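Local atomic coordinates of signal recognition particle receptor FtsY (Sulfolobus acidocaldarius, PDB entry 5L3S), a protein that belongs to the SRP54-type family of P-loop proteins, joining a helical bundle domain to a nucleotide-binding P-loop domain, and serves as the receptor for the signal recognition particle. Residues B[101-114]-B[208-222]. Numbering follows the deposited sequence.
Sequences PFVIIFFGVNGVGK and VLRIAKPDFRILILD. With GNP (phosphoaminophosphonic acid-guanylate ester), chain R; GNP (phosphoaminophosphonic acid-guanylate ester), chain I; SO4 (sulfate ion), chain Y.
The F102 ring carries D215 CB over the centre of one face, a CH-pi contact of 3.8 Å from CB to the ring centroid, and I104 CG1 of its own strand in plane at the edge. The F107 ring has the carbonyl oxygen of I218 over one face, toward the rim, while I220 CD1 meets the F106 ring at its edge. With chi1 at -173°, which sets CG opposite the backbone N, the F102 ring lies against D215 CB, and the short acid suits the spot: OD2 takes V103 N at 2.9 Å through its anti lone pair, almost straight at 170°. V103 O in turn accepts both D215 N and F216 N, fixing the start of the pairing. From there strands 102-107 and 216-222 run parallel, and backbone bonds continue to I220 N on F107 O. Branched I105 packs against the end of helix 199-212 and the proline after it: its CG2 reaches P214 CG at 3.7 Å and its CD1 meets V208 CG1. Further on, V112 CG2 presses on I220 CG2 at 3.6 Å, and a water bridges V109 N and I220 O. G108 and G113 have positive phi values at which a CB would run into the preceding carbonyl O, so glycine suits both places. Beyond I220, against whose CG1 its CG rests, K114 bends at chi3 (-77°) and chi4, bringing NZ to O2B (2.6 Å) and O3G of GNP (chain R). G113 N also binds that O2B, and G111 N binds O3G. This is P-loop chemistry: of two largely apolar parallel strands, one leads into a glycine-rich loop whose amides and lysine would together offset the phosphates' negative charge.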
ATOM      1  N   PRO B 101     -24.541 -13.867 -17.123  1.00 42.57           N
ATOM      2  CA  PRO B 101     -23.393 -14.222 -16.283  1.00 36.62           C
ATOM      3  C   PRO B 101     -23.576 -13.750 -14.850  1.00 33.36           C
ATOM      4  O   PRO B 101     -24.439 -12.915 -14.589  1.00 31.43           O
ATOM      5  CB  PRO B 101     -22.262 -13.418 -16.919  1.00 33.28           C
ATOM      6  CG  PRO B 101     -22.953 -12.173 -17.399  1.00 36.31           C
ATOM      7  CD  PRO B 101     -24.327 -12.600 -17.846  1.00 38.42           C
ATOM      8  N   PHE B 102     -22.773 -14.293 -13.940  1.00 26.76           N
ATOM      9  CA  PHE B 102     -22.630 -13.733 -12.603  1.00 29.01           C
ATOM     10  C   PHE B 102     -21.593 -12.624 -12.744  1.00 28.47           C
ATOM     11  O   PHE B 102     -20.486 -12.874 -13.198  1.00 29.94           O
ATOM     12  CB  PHE B 102     -22.142 -14.825 -11.640  1.00 34.09           C
ATOM     13  CG  PHE B 102     -22.119 -14.409 -10.194  1.00 29.68           C
ATOM     14  CD1 PHE B 102     -21.061 -13.659  -9.681  1.00 31.57           C
ATOM     15  CD2 PHE B 102     -23.131 -14.816  -9.336  1.00 34.03           C
ATOM     16  CE1 PHE B 102     -21.038 -13.291  -8.344  1.00 29.54           C
ATOM     17  CE2 PHE B 102     -23.116 -14.456  -8.005  1.00 35.22           C
ATOM     18  CZ  PHE B 102     -22.068 -13.694  -7.503  1.00 32.12           C
ATOM     19  N   VAL B 103     -21.961 -11.398 -12.382  1.00 23.75           N
ATOM     20  CA  VAL B 103     -21.126 -10.233 -12.640  1.00 23.59           C
ATOM     21  C   VAL B 103     -20.425  -9.740 -11.381  1.00 26.21           C
ATOM     22  O   VAL B 103     -21.070  -9.438 -10.379  1.00 26.01           O
ATOM     23  CB  VAL B 103     -21.953  -9.077 -13.238  1.00 26.25           C
ATOM     24  CG1 VAL B 103     -21.087  -7.839 -13.421  1.00 29.38           C
ATOM     25  CG2 VAL B 103     -22.583  -9.510 -14.573  1.00 27.40           C
ATOM     26  N   ILE B 104     -19.102  -9.670 -11.450  1.00 26.80           N
ATOM     27  CA  ILE B 104     -18.288  -9.219 -10.329  1.00 25.41           C
ATOM     28  C   ILE B 104     -17.500  -7.986 -10.745  1.00 28.30           C
ATOM     29  O   ILE B 104     -16.929  -7.958 -11.838  1.00 27.41           O
ATOM     30  CB  ILE B 104     -17.280 -10.307  -9.932  1.00 29.61           C
ATOM     31  CG1 ILE B 104     -18.002 -11.646  -9.731  1.00 23.43           C
ATOM     32  CG2 ILE B 104     -16.485  -9.881  -8.681  1.00 26.15           C
ATOM     33  CD1 ILE B 104     -17.086 -12.776  -9.312  1.00 28.97           C
ATOM     34  N   ILE B 105     -17.464  -6.976  -9.879  1.00 21.14           N
ATOM     35  CA  ILE B 105     -16.662  -5.786 -10.153  1.00 22.00           C
ATOM     36  C   ILE B 105     -15.613  -5.651  -9.058  1.00 26.62           C
ATOM     37  O   ILE B 105     -15.842  -6.073  -7.906  1.00 24.27           O
ATOM     38  CB  ILE B 105     -17.543  -4.510 -10.277  1.00 27.78           C
ATOM     39  CG1 ILE B 105     -16.732  -3.308 -10.811  1.00 25.64           C
ATOM     40  CG2 ILE B 105     -18.222  -4.200  -8.955  1.00 22.46           C
ATOM     41  CD1 ILE B 105     -17.618  -2.148 -11.300  1.00 23.70           C
ATOM     42  N   PHE B 106     -14.462  -5.100  -9.438  1.00 24.75           N
ATOM     43  CA  PHE B 106     -13.314  -4.927  -8.542  1.00 25.49           C
ATOM     44  C   PHE B 106     -12.961  -3.446  -8.547  1.00 23.59           C
ATOM     45  O   PHE B 106     -12.865  -2.836  -9.622  1.00 21.83           O
ATOM     46  CB  PHE B 106     -12.114  -5.736  -9.065  1.00 21.59           C
ATOM     47  CG  PHE B 106     -12.355  -7.222  -9.129  1.00 29.82           C
ATOM     48  CD1 PHE B 106     -13.151  -7.774 -10.128  1.00 23.80           C
ATOM     49  CD2 PHE B 106     -11.779  -8.071  -8.201  1.00 28.05           C
ATOM     50  CE1 PHE B 106     -13.374  -9.139 -10.187  1.00 28.42           C
ATOM     51  CE2 PHE B 106     -12.000  -9.443  -8.247  1.00 30.81           C
ATOM     52  CZ  PHE B 106     -12.796  -9.981  -9.239  1.00 29.19           C
ATOM     53  N   PHE B 107     -12.808  -2.847  -7.366  1.00 19.41           N
ATOM     54  CA  PHE B 107     -12.357  -1.453  -7.308  1.00 18.48           C
ATOM     55  C   PHE B 107     -11.468  -1.198  -6.092  1.00 19.47           C
ATOM     56  O   PHE B 107     -11.316  -2.056  -5.221  1.00 19.31           O
ATOM     57  CB  PHE B 107     -13.547  -0.466  -7.355  1.00 21.55           C
ATOM     58  CG  PHE B 107     -14.632  -0.732  -6.316  1.00 23.47           C
ATOM     59  CD1 PHE B 107     -14.512  -0.253  -5.011  1.00 29.55           C
ATOM     60  CD2 PHE B 107     -15.805  -1.402  -6.671  1.00 30.01           C
ATOM     61  CE1 PHE B 107     -15.517  -0.487  -4.064  1.00 31.86           C
ATOM     62  CE2 PHE B 107     -16.807  -1.636  -5.739  1.00 33.91           C
ATOM     63  CZ  PHE B 107     -16.661  -1.180  -4.432  1.00 32.61           C
ATOM     64  N   GLY B 108     -10.866  -0.024  -6.035  1.00 19.74           N
ATOM     65  CA  GLY B 108      -9.994   0.294  -4.907  1.00 16.72           C
ATOM     66  C   GLY B 108      -9.033   1.382  -5.346  1.00 21.62           C
ATOM     67  O   GLY B 108      -9.066   1.811  -6.504  1.00 20.39           O
ATOM     68  N   VAL B 109      -8.164   1.829  -4.438  1.00 18.58           N
ATOM     69  CA  VAL B 109      -7.268   2.928  -4.775  1.00 15.25           C
ATOM     70  C   VAL B 109      -6.146   2.490  -5.708  1.00 24.07           C
ATOM     71  O   VAL B 109      -5.937   1.302  -5.946  1.00 19.73           O
ATOM     72  CB  VAL B 109      -6.682   3.630  -3.498  1.00 28.56           C
ATOM     73  CG1 VAL B 109      -7.801   4.044  -2.559  1.00 23.64           C
ATOM     74  CG2 VAL B 109      -5.707   2.729  -2.779  1.00 26.44           C
ATOM     75  N   ASN B 110      -5.423   3.464  -6.248  1.00 22.71           N
ATOM     76  CA  ASN B 110      -4.383   3.180  -7.226  1.00 21.69           C
ATOM     77  C   ASN B 110      -3.289   2.253  -6.757  1.00 22.32           C
ATOM     78  O   ASN B 110      -2.731   2.438  -5.671  1.00 24.41           O
ATOM     79  CB  ASN B 110      -3.738   4.502  -7.666  1.00 18.41           C
ATOM     80  CG  ASN B 110      -4.756   5.477  -8.132  1.00 22.06           C
ATOM     81  OD1 ASN B 110      -5.395   6.159  -7.319  1.00 23.79           O
ATOM     82  ND2 ASN B 110      -4.951   5.543  -9.451  1.00 19.93           N
ATOM     83  N   GLY B 111      -2.975   1.271  -7.593  1.00 20.69           N
ATOM     84  CA  GLY B 111      -1.813   0.420  -7.389  1.00 16.63           C
ATOM     85  C   GLY B 111      -1.990  -0.744  -6.404  1.00 20.57           C
ATOM     86  O   GLY B 111      -1.052  -1.530  -6.222  1.00 20.22           O
ATOM     87  N   VAL B 112      -3.159  -0.870  -5.774  1.00 18.34           N
ATOM     88  CA  VAL B 112      -3.358  -1.929  -4.749  1.00 22.73           C
ATOM     89  C   VAL B 112      -3.332  -3.366  -5.272  1.00 31.02           C
ATOM     90  O   VAL B 112      -3.023  -4.305  -4.524  1.00 21.89           O
ATOM     91  CB  VAL B 112      -4.679  -1.757  -3.931  1.00 23.24           C
ATOM     92  CG1 VAL B 112      -4.592  -0.535  -3.036  1.00 23.56           C
ATOM     93  CG2 VAL B 112      -5.939  -1.726  -4.852  1.00 16.29           C
ATOM     94  N   GLY B 113      -3.685  -3.551  -6.540  1.00 21.78           N
ATOM     95  CA  GLY B 113      -3.582  -4.869  -7.131  1.00 21.47           C
ATOM     96  C   GLY B 113      -4.822  -5.409  -7.830  1.00 23.83           C
ATOM     97  O   GLY B 113      -4.918  -6.612  -8.011  1.00 19.30           O
ATOM     98  N   LYS B 114      -5.737  -4.531  -8.244  1.00 23.18           N
ATOM     99  CA  LYS B 114      -6.991  -4.942  -8.879  1.00 20.55           C
ATOM    100  C   LYS B 114      -6.816  -5.824 -10.119  1.00 17.88           C
ATOM    101  O   LYS B 114      -7.410  -6.907 -10.210  1.00 19.59           O
ATOM    102  CB  LYS B 114      -7.821  -3.697  -9.246  1.00 21.03           C
ATOM    103  CG  LYS B 114      -8.005  -2.705  -8.089  1.00 21.60           C
ATOM    104  CD  LYS B 114      -8.739  -1.438  -8.529  1.00 17.17           C
ATOM    105  CE  LYS B 114      -7.810  -0.476  -9.327  1.00 15.17           C
ATOM    106  NZ  LYS B 114      -6.605  -0.085  -8.517  1.00 19.69           N
ATOM    107  N   VAL B 208     -20.674   3.092 -13.494  1.00 30.68           N
ATOM    108  CA  VAL B 208     -20.468   1.722 -13.967  1.00 24.40           C
ATOM    109  C   VAL B 208     -21.378   0.747 -13.195  1.00 25.30           C
ATOM    110  O   VAL B 208     -21.954  -0.177 -13.773  1.00 28.10           O
ATOM    111  CB  VAL B 208     -18.994   1.288 -13.843  1.00 22.38           C
ATOM    112  CG1 VAL B 208     -18.831  -0.176 -14.226  1.00 28.81           C
ATOM    113  CG2 VAL B 208     -18.097   2.170 -14.711  1.00 26.39           C
ATOM    114  N   LEU B 209     -21.525   0.969 -11.891  1.00 33.04           N
ATOM    115  CA  LEU B 209     -22.367   0.096 -11.073  1.00 24.58           C
ATOM    116  C   LEU B 209     -23.828   0.135 -11.493  1.00 27.74           C
ATOM    117  O   LEU B 209     -24.497  -0.904 -11.543  1.00 30.85           O
ATOM    118  CB  LEU B 209     -22.255   0.471  -9.591  1.00 27.88           C
ATOM    119  CG  LEU B 209     -20.895   0.280  -8.933  1.00 34.49           C
ATOM    120  CD1 LEU B 209     -20.951   0.815  -7.509  1.00 38.80           C
ATOM    121  CD2 LEU B 209     -20.524  -1.182  -8.932  1.00 35.03           C
ATOM    122  N   ARG B 210     -24.338   1.328 -11.792  1.00 26.77           N
ATOM    123  CA  ARG B 210     -25.733   1.454 -12.190  1.00 31.38           C
ATOM    124  C   ARG B 210     -25.995   0.697 -13.483  1.00 36.69           C
ATOM    125  O   ARG B 210     -27.051   0.103 -13.674  1.00 36.80           O
ATOM    126  CB  ARG B 210     -26.140   2.922 -12.333  1.00 38.98           C
ATOM    127  CG  ARG B 210     -26.220   3.658 -11.000  1.00 45.61           C
ATOM    128  CD  ARG B 210     -26.927   5.001 -11.131  1.00 45.62           C
ATOM    129  NE  ARG B 210     -26.082   6.011 -11.755  1.00 49.01           N
ATOM    130  CZ  ARG B 210     -25.276   6.830 -11.085  1.00 44.84           C
ATOM    131  NH1 ARG B 210     -25.203   6.759  -9.761  1.00 46.79           N
ATOM    132  NH2 ARG B 210     -24.548   7.719 -11.739  1.00 41.85           N
ATOM    133  N   ILE B 211     -25.005   0.702 -14.359  1.00 40.19           N
ATOM    134  CA  ILE B 211     -25.160   0.123 -15.681  1.00 35.98           C
ATOM    135  C   ILE B 211     -24.898  -1.375 -15.663  1.00 38.03           C
ATOM    136  O   ILE B 211     -25.605  -2.138 -16.322  1.00 36.64           O
ATOM    137  CB  ILE B 211     -24.265   0.874 -16.699  1.00 38.23           C
ATOM    138  CG1 ILE B 211     -25.014   2.118 -17.183  1.00 46.00           C
ATOM    139  CG2 ILE B 211     -23.901  -0.013 -17.875  1.00 39.41           C
ATOM    140  CD1 ILE B 211     -24.172   3.362 -17.282  1.00 57.74           C
ATOM    141  N   ALA B 212     -23.920  -1.799 -14.864  1.00 30.03           N
ATOM    142  CA  ALA B 212     -23.535  -3.212 -14.801  1.00 33.10           C
ATOM    143  C   ALA B 212     -24.341  -4.037 -13.795  1.00 38.33           C
ATOM    144  O   ALA B 212     -24.402  -5.264 -13.906  1.00 38.95           O
ATOM    145  CB  ALA B 212     -22.046  -3.336 -14.497  1.00 25.54           C
ATOM    146  N   LYS B 213     -24.941  -3.358 -12.818  1.00 36.03           N
ATOM    147  CA  LYS B 213     -25.674  -4.005 -11.722  1.00 36.52           C
ATOM    148  C   LYS B 213     -25.009  -5.295 -11.228  1.00 36.85           C
ATOM    149  O   LYS B 213     -25.563  -6.374 -11.387  1.00 32.38           O
ATOM    150  CB  LYS B 213     -27.122  -4.285 -12.139  1.00 37.26           C
ATOM    151  CG  LYS B 213     -27.897  -3.034 -12.492  1.00 40.52           C
ATOM    152  CD  LYS B 213     -29.338  -3.357 -12.876  1.00 53.13           C
ATOM    153  CE  LYS B 213     -29.994  -2.143 -13.508  1.00 64.25           C
ATOM    154  NZ  LYS B 213     -29.597  -0.895 -12.783  1.00 68.91           N
ATOM    155  N   PRO B 214     -23.804  -5.185 -10.656  1.00 32.25           N
ATOM    156  CA  PRO B 214     -23.046  -6.398 -10.339  1.00 32.88           C
ATOM    157  C   PRO B 214     -23.695  -7.257  -9.268  1.00 35.69           C
ATOM    158  O   PRO B 214     -24.449  -6.769  -8.418  1.00 33.70           O
ATOM    159  CB  PRO B 214     -21.680  -5.859  -9.865  1.00 35.79           C
ATOM    160  CG  PRO B 214     -21.915  -4.433  -9.535  1.00 36.31           C
ATOM    161  CD  PRO B 214     -22.999  -3.968 -10.467  1.00 30.37           C
ATOM    162  N   ASP B 215     -23.428  -8.556  -9.345  1.00 33.69           N
ATOM    163  CA  ASP B 215     -23.934  -9.491  -8.359  1.00 34.11           C
ATOM    164  C   ASP B 215     -23.004  -9.545  -7.152  1.00 32.58           C
ATOM    165  O   ASP B 215     -23.408  -9.963  -6.076  1.00 31.43           O
ATOM    166  CB  ASP B 215     -24.094 -10.876  -8.974  1.00 34.76           C
ATOM    167  CG  ASP B 215     -25.053 -10.874 -10.145  1.00 36.35           C
ATOM    168  OD1 ASP B 215     -26.269 -10.894  -9.897  1.00 37.15           O
ATOM    169  OD2 ASP B 215     -24.592 -10.828 -11.303  1.00 31.92           O
ATOM    170  N   PHE B 216     -21.765  -9.114  -7.333  1.00 33.73           N
ATOM    171  CA  PHE B 216     -20.792  -9.128  -6.240  1.00 32.66           C
ATOM    172  C   PHE B 216     -19.835  -7.975  -6.444  1.00 28.04           C
ATOM    173  O   PHE B 216     -19.369  -7.758  -7.553  1.00 27.35           O
ATOM    174  CB  PHE B 216     -20.018 -10.451  -6.230  1.00 30.47           C
ATOM    175  CG  PHE B 216     -19.502 -10.860  -4.866  1.00 31.65           C
ATOM    176  CD1 PHE B 216     -20.378 -11.251  -3.865  1.00 39.95           C
ATOM    177  CD2 PHE B 216     -18.141 -10.888  -4.607  1.00 31.79           C
ATOM    178  CE1 PHE B 216     -19.908 -11.638  -2.612  1.00 38.92           C
ATOM    179  CE2 PHE B 216     -17.663 -11.273  -3.358  1.00 33.30           C
ATOM    180  CZ  PHE B 216     -18.553 -11.650  -2.358  1.00 30.36           C
ATOM    181  N   ARG B 217     -19.529  -7.237  -5.373  1.00 23.61           N
ATOM    182  CA  ARG B 217     -18.605  -6.113  -5.475  1.00 19.85           C
ATOM    183  C   ARG B 217     -17.422  -6.346  -4.528  1.00 26.54           C
ATOM    184  O   ARG B 217     -17.626  -6.623  -3.357  1.00 24.78           O
ATOM    185  CB  ARG B 217     -19.289  -4.804  -5.070  1.00 28.07           C
ATOM    186  CG  ARG B 217     -20.543  -4.431  -5.819  1.00 34.71           C
ATOM    187  CD  ARG B 217     -21.139  -3.185  -5.193  1.00 35.10           C
ATOM    188  NE  ARG B 217     -22.384  -2.786  -5.831  1.00 38.02           N
ATOM    189  CZ  ARG B 217     -23.045  -1.666  -5.554  1.00 46.09           C
ATOM    190  NH1 ARG B 217     -22.583  -0.824  -4.637  1.00 42.88           N
ATOM    191  NH2 ARG B 217     -24.176  -1.391  -6.196  1.00 47.38           N
ATOM    192  N   ILE B 218     -16.201  -6.236  -5.042  1.00 25.01           N
ATOM    193  CA  ILE B 218     -15.017  -6.532  -4.251  1.00 23.68           C
ATOM    194  C   ILE B 218     -14.092  -5.323  -4.173  1.00 23.33           C
ATOM    195  O   ILE B 218     -13.618  -4.828  -5.190  1.00 25.20           O
ATOM    196  CB  ILE B 218     -14.217  -7.717  -4.821  1.00 23.90           C
ATOM    197  CG1 ILE B 218     -15.102  -8.971  -4.889  1.00 28.92           C
ATOM    198  CG2 ILE B 218     -12.977  -7.986  -3.963  1.00 19.58           C
ATOM    199  CD1 ILE B 218     -14.401 -10.181  -5.473  1.00 24.79           C
ATOM    200  N   LEU B 219     -13.851  -4.864  -2.953  1.00 22.88           N
ATOM    201  CA  LEU B 219     -12.865  -3.823  -2.704  1.00 23.65           C
ATOM    202  C   LEU B 219     -11.510  -4.488  -2.562  1.00 21.70           C
ATOM    203  O   LEU B 219     -11.369  -5.491  -1.852  1.00 21.75           O
ATOM    204  CB  LEU B 219     -13.211  -3.060  -1.427  1.00 21.59           C
ATOM    205  CG  LEU B 219     -12.122  -2.085  -0.931  1.00 17.73           C
ATOM    206  CD1 LEU B 219     -11.900  -0.964  -1.922  1.00 19.02           C
ATOM    207  CD2 LEU B 219     -12.473  -1.563   0.492  1.00 21.19           C
ATOM    208  N   ILE B 220     -10.511  -3.947  -3.257  1.00 20.13           N
ATOM    209  CA  ILE B 220      -9.143  -4.420  -3.089  1.00 19.84           C
ATOM    210  C   ILE B 220      -8.371  -3.502  -2.125  1.00 22.02           C
ATOM    211  O   ILE B 220      -8.357  -2.291  -2.302  1.00 21.97           O
ATOM    212  CB  ILE B 220      -8.402  -4.505  -4.434  1.00 23.27           C
ATOM    213  CG1 ILE B 220      -9.206  -5.347  -5.443  1.00 17.78           C
ATOM    214  CG2 ILE B 220      -7.017  -5.095  -4.225  1.00 26.04           C
ATOM    215  CD1 ILE B 220      -9.532  -6.739  -4.922  1.00 17.34           C
ATOM    216  N   LEU B 221      -7.779  -4.092  -1.088  1.00 22.82           N
ATOM    217  CA  LEU B 221      -6.923  -3.366  -0.147  1.00 26.95           C
ATOM    218  C   LEU B 221      -5.518  -3.972  -0.148  1.00 21.85           C
ATOM    219  O   LEU B 221      -5.352  -5.186  -0.261  1.00 23.63           O
ATOM    220  CB  LEU B 221      -7.523  -3.389   1.283  1.00 21.75           C
ATOM    221  CG  LEU B 221      -8.891  -2.708   1.470  1.00 24.51           C
ATOM    222  CD1 LEU B 221      -9.502  -2.979   2.846  1.00 26.09           C
ATOM    223  CD2 LEU B 221      -8.798  -1.187   1.223  1.00 20.05           C
ATOM    224  N   ASP B 222      -4.511  -3.108  -0.021  1.00 22.11           N
ATOM    225  CA  ASP B 222      -3.107  -3.496   0.054  1.00 23.76           C
ATOM    226  C   ASP B 222      -2.760  -3.839   1.506  1.00 23.42           C
ATOM    227  O   ASP B 222      -2.898  -2.995   2.393  1.00 22.97           O
ATOM    228  CB  ASP B 222      -2.247  -2.291  -0.396  1.00 23.25           C
ATOM    229  CG  ASP B 222      -0.783  -2.642  -0.632  1.00 37.19           C
ATOM    230  OD1 ASP B 222      -0.245  -3.541   0.049  1.00 34.01           O
ATOM    231  OD2 ASP B 222      -0.167  -2.000  -1.522  1.00 41.63           O
TER
HETATM  232  PG  GNP R 401      -3.984   0.459 -11.055  1.00 18.47           P
HETATM  233  O1G GNP R 401      -4.908  -0.129 -12.097  1.00 20.00           O
HETATM  234  O2G GNP R 401      -2.966   1.417 -11.658  1.00 17.46           O
HETATM  235  O3G GNP R 401      -4.687   1.232  -9.961  1.00 15.78           O
HETATM  236  N3B GNP R 401      -3.170  -0.734 -10.367  1.00 15.34           N
HETATM  237  PB  GNP R 401      -3.914  -2.089  -9.865  1.00 18.91           P
HETATM  238  O1B GNP R 401      -4.733  -2.633 -10.948  1.00 16.22           O
HETATM  239  O2B GNP R 401      -4.672  -1.788  -8.641  1.00 18.86           O
HETATM  240  O3A GNP R 401      -2.790  -3.048  -9.535  1.00 14.07           O
HETATM  241  PA  GNP R 401      -1.982  -3.973 -10.456  1.00 21.18           P
HETATM  242  O1A GNP R 401      -2.740  -5.237 -10.732  1.00 23.59           O
HETATM  243  O2A GNP R 401      -1.459  -3.228 -11.643  1.00 18.07           O
HETATM  244  O5' GNP R 401      -0.783  -4.462  -9.569  1.00 22.41           O
HETATM  245  C5' GNP R 401       0.264  -3.555  -9.097  1.00 17.04           C
HETATM  246  C4' GNP R 401       1.516  -4.364  -8.804  1.00 18.63           C
HETATM  247  O4' GNP R 401       1.329  -5.187  -7.594  1.00 17.76           O
HETATM  248  C3' GNP R 401       1.897  -5.337  -9.903  1.00 16.73           C
HETATM  249  O3' GNP R 401       3.310  -5.414  -9.966  1.00 18.29           O
HETATM  250  C2' GNP R 401       1.323  -6.674  -9.402  1.00 12.62           C
HETATM  251  O2' GNP R 401       2.042  -7.774  -9.930  1.00 17.43           O
HETATM  252  C1' GNP R 401       1.669  -6.515  -7.913  1.00 17.87           C
HETATM  253  N9  GNP R 401       0.873  -7.393  -7.056  1.00 21.77           N
HETATM  254  C8  GNP R 401      -0.485  -7.565  -7.034  1.00 21.83           C
HETATM  255  N7  GNP R 401      -0.895  -8.425  -6.118  1.00 23.83           N
HETATM  256  C5  GNP R 401       0.289  -8.828  -5.505  1.00 24.33           C
HETATM  257  C6  GNP R 401       0.496  -9.743  -4.450  1.00 22.62           C
HETATM  258  O6  GNP R 401      -0.380 -10.393  -3.864  1.00 21.22           O
HETATM  259  N1  GNP R 401       1.850  -9.886  -4.132  1.00 22.71           N
HETATM  260  C2  GNP R 401       2.872  -9.187  -4.756  1.00 23.15           C
HETATM  261  N2  GNP R 401       4.120  -9.416  -4.350  1.00 19.24           N
HETATM  262  N3  GNP R 401       2.680  -8.327  -5.749  1.00 18.05           N
HETATM  263  C4  GNP R 401       1.377  -8.205  -6.070  1.00 20.18           C
HETATM  264  PG  GNP I 301       4.713  -1.807 -10.596  1.00 19.21           P
HETATM  265  O1G GNP I 301       3.717  -2.956 -10.817  1.00 17.91           O
HETATM  266  O2G GNP I 301       5.677  -1.666 -11.740  1.00 18.30           O
HETATM  267  O3G GNP I 301       5.356  -2.087  -9.253  1.00 19.34           O
HETATM  268  N3B GNP I 301       3.839  -0.465 -10.405  1.00 13.55           N
HETATM  269  PB  GNP I 301       4.505   1.037 -10.281  1.00 17.22           P
HETATM  270  O1B GNP I 301       5.252   1.220 -11.520  1.00 20.24           O
HETATM  271  O2B GNP I 301       5.221   1.146  -8.991  1.00 18.40           O
HETATM  272  O3A GNP I 301       3.329   2.034 -10.172  1.00 14.96           O
HETATM  273  PA  GNP I 301       2.469   2.608 -11.355  1.00 20.21           P
HETATM  274  O1A GNP I 301       1.953   1.543 -12.236  1.00 19.38           O
HETATM  275  O2A GNP I 301       3.228   3.700 -12.009  1.00 20.20           O
HETATM  276  O5' GNP I 301       1.277   3.346 -10.642  1.00 17.81           O
HETATM  277  C5' GNP I 301       0.370   2.659  -9.771  1.00 20.67           C
HETATM  278  C4' GNP I 301      -0.917   3.473  -9.742  1.00 24.96           C
HETATM  279  O4' GNP I 301      -0.746   4.666  -8.939  1.00 19.22           O
HETATM  280  C3' GNP I 301      -1.374   3.996 -11.103  1.00 24.53           C
HETATM  281  O3' GNP I 301      -2.786   3.961 -11.146  1.00 21.22           O
HETATM  282  C2' GNP I 301      -0.898   5.456 -11.119  1.00 20.06           C
HETATM  283  O2' GNP I 301      -1.733   6.243 -11.945  1.00 22.13           O
HETATM  284  C1' GNP I 301      -1.129   5.820  -9.657  1.00 23.06           C
HETATM  285  N9  GNP I 301      -0.344   6.913  -9.064  1.00 19.05           N
HETATM  286  C8  GNP I 301       1.021   7.114  -9.052  1.00 21.69           C
HETATM  287  N7  GNP I 301       1.375   8.181  -8.355  1.00 21.86           N
HETATM  288  C5  GNP I 301       0.162   8.703  -7.863  1.00 17.06           C
HETATM  289  C6  GNP I 301      -0.151   9.837  -7.065  1.00 22.71           C
HETATM  290  O6  GNP I 301       0.626  10.690  -6.574  1.00 22.86           O
HETATM  291  N1  GNP I 301      -1.524   9.952  -6.830  1.00 19.83           N
HETATM  292  C2  GNP I 301      -2.481   9.093  -7.309  1.00 21.58           C
HETATM  293  N2  GNP I 301      -3.769   9.340  -7.019  1.00 22.41           N
HETATM  294  N3  GNP I 301      -2.190   8.055  -8.062  1.00 20.00           N
HETATM  295  C4  GNP I 301      -0.883   7.914  -8.300  1.00 19.68           C
HETATM  296  S   SO4 Y 408     -27.366   5.428  -7.048  1.00121.12           S
HETATM  297  O1  SO4 Y 408     -27.957   4.117  -6.792  1.00122.24           O
HETATM  298  O2  SO4 Y 408     -28.353   6.286  -7.697  1.00122.05           O
HETATM  299  O3  SO4 Y 408     -26.950   6.034  -5.784  1.00121.30           O
HETATM  300  O4  SO4 Y 408     -26.207   5.276  -7.921  1.00119.09           O
HETATM  301  O   HOH W   1      -8.510   0.514  -1.973  1.00 19.55           O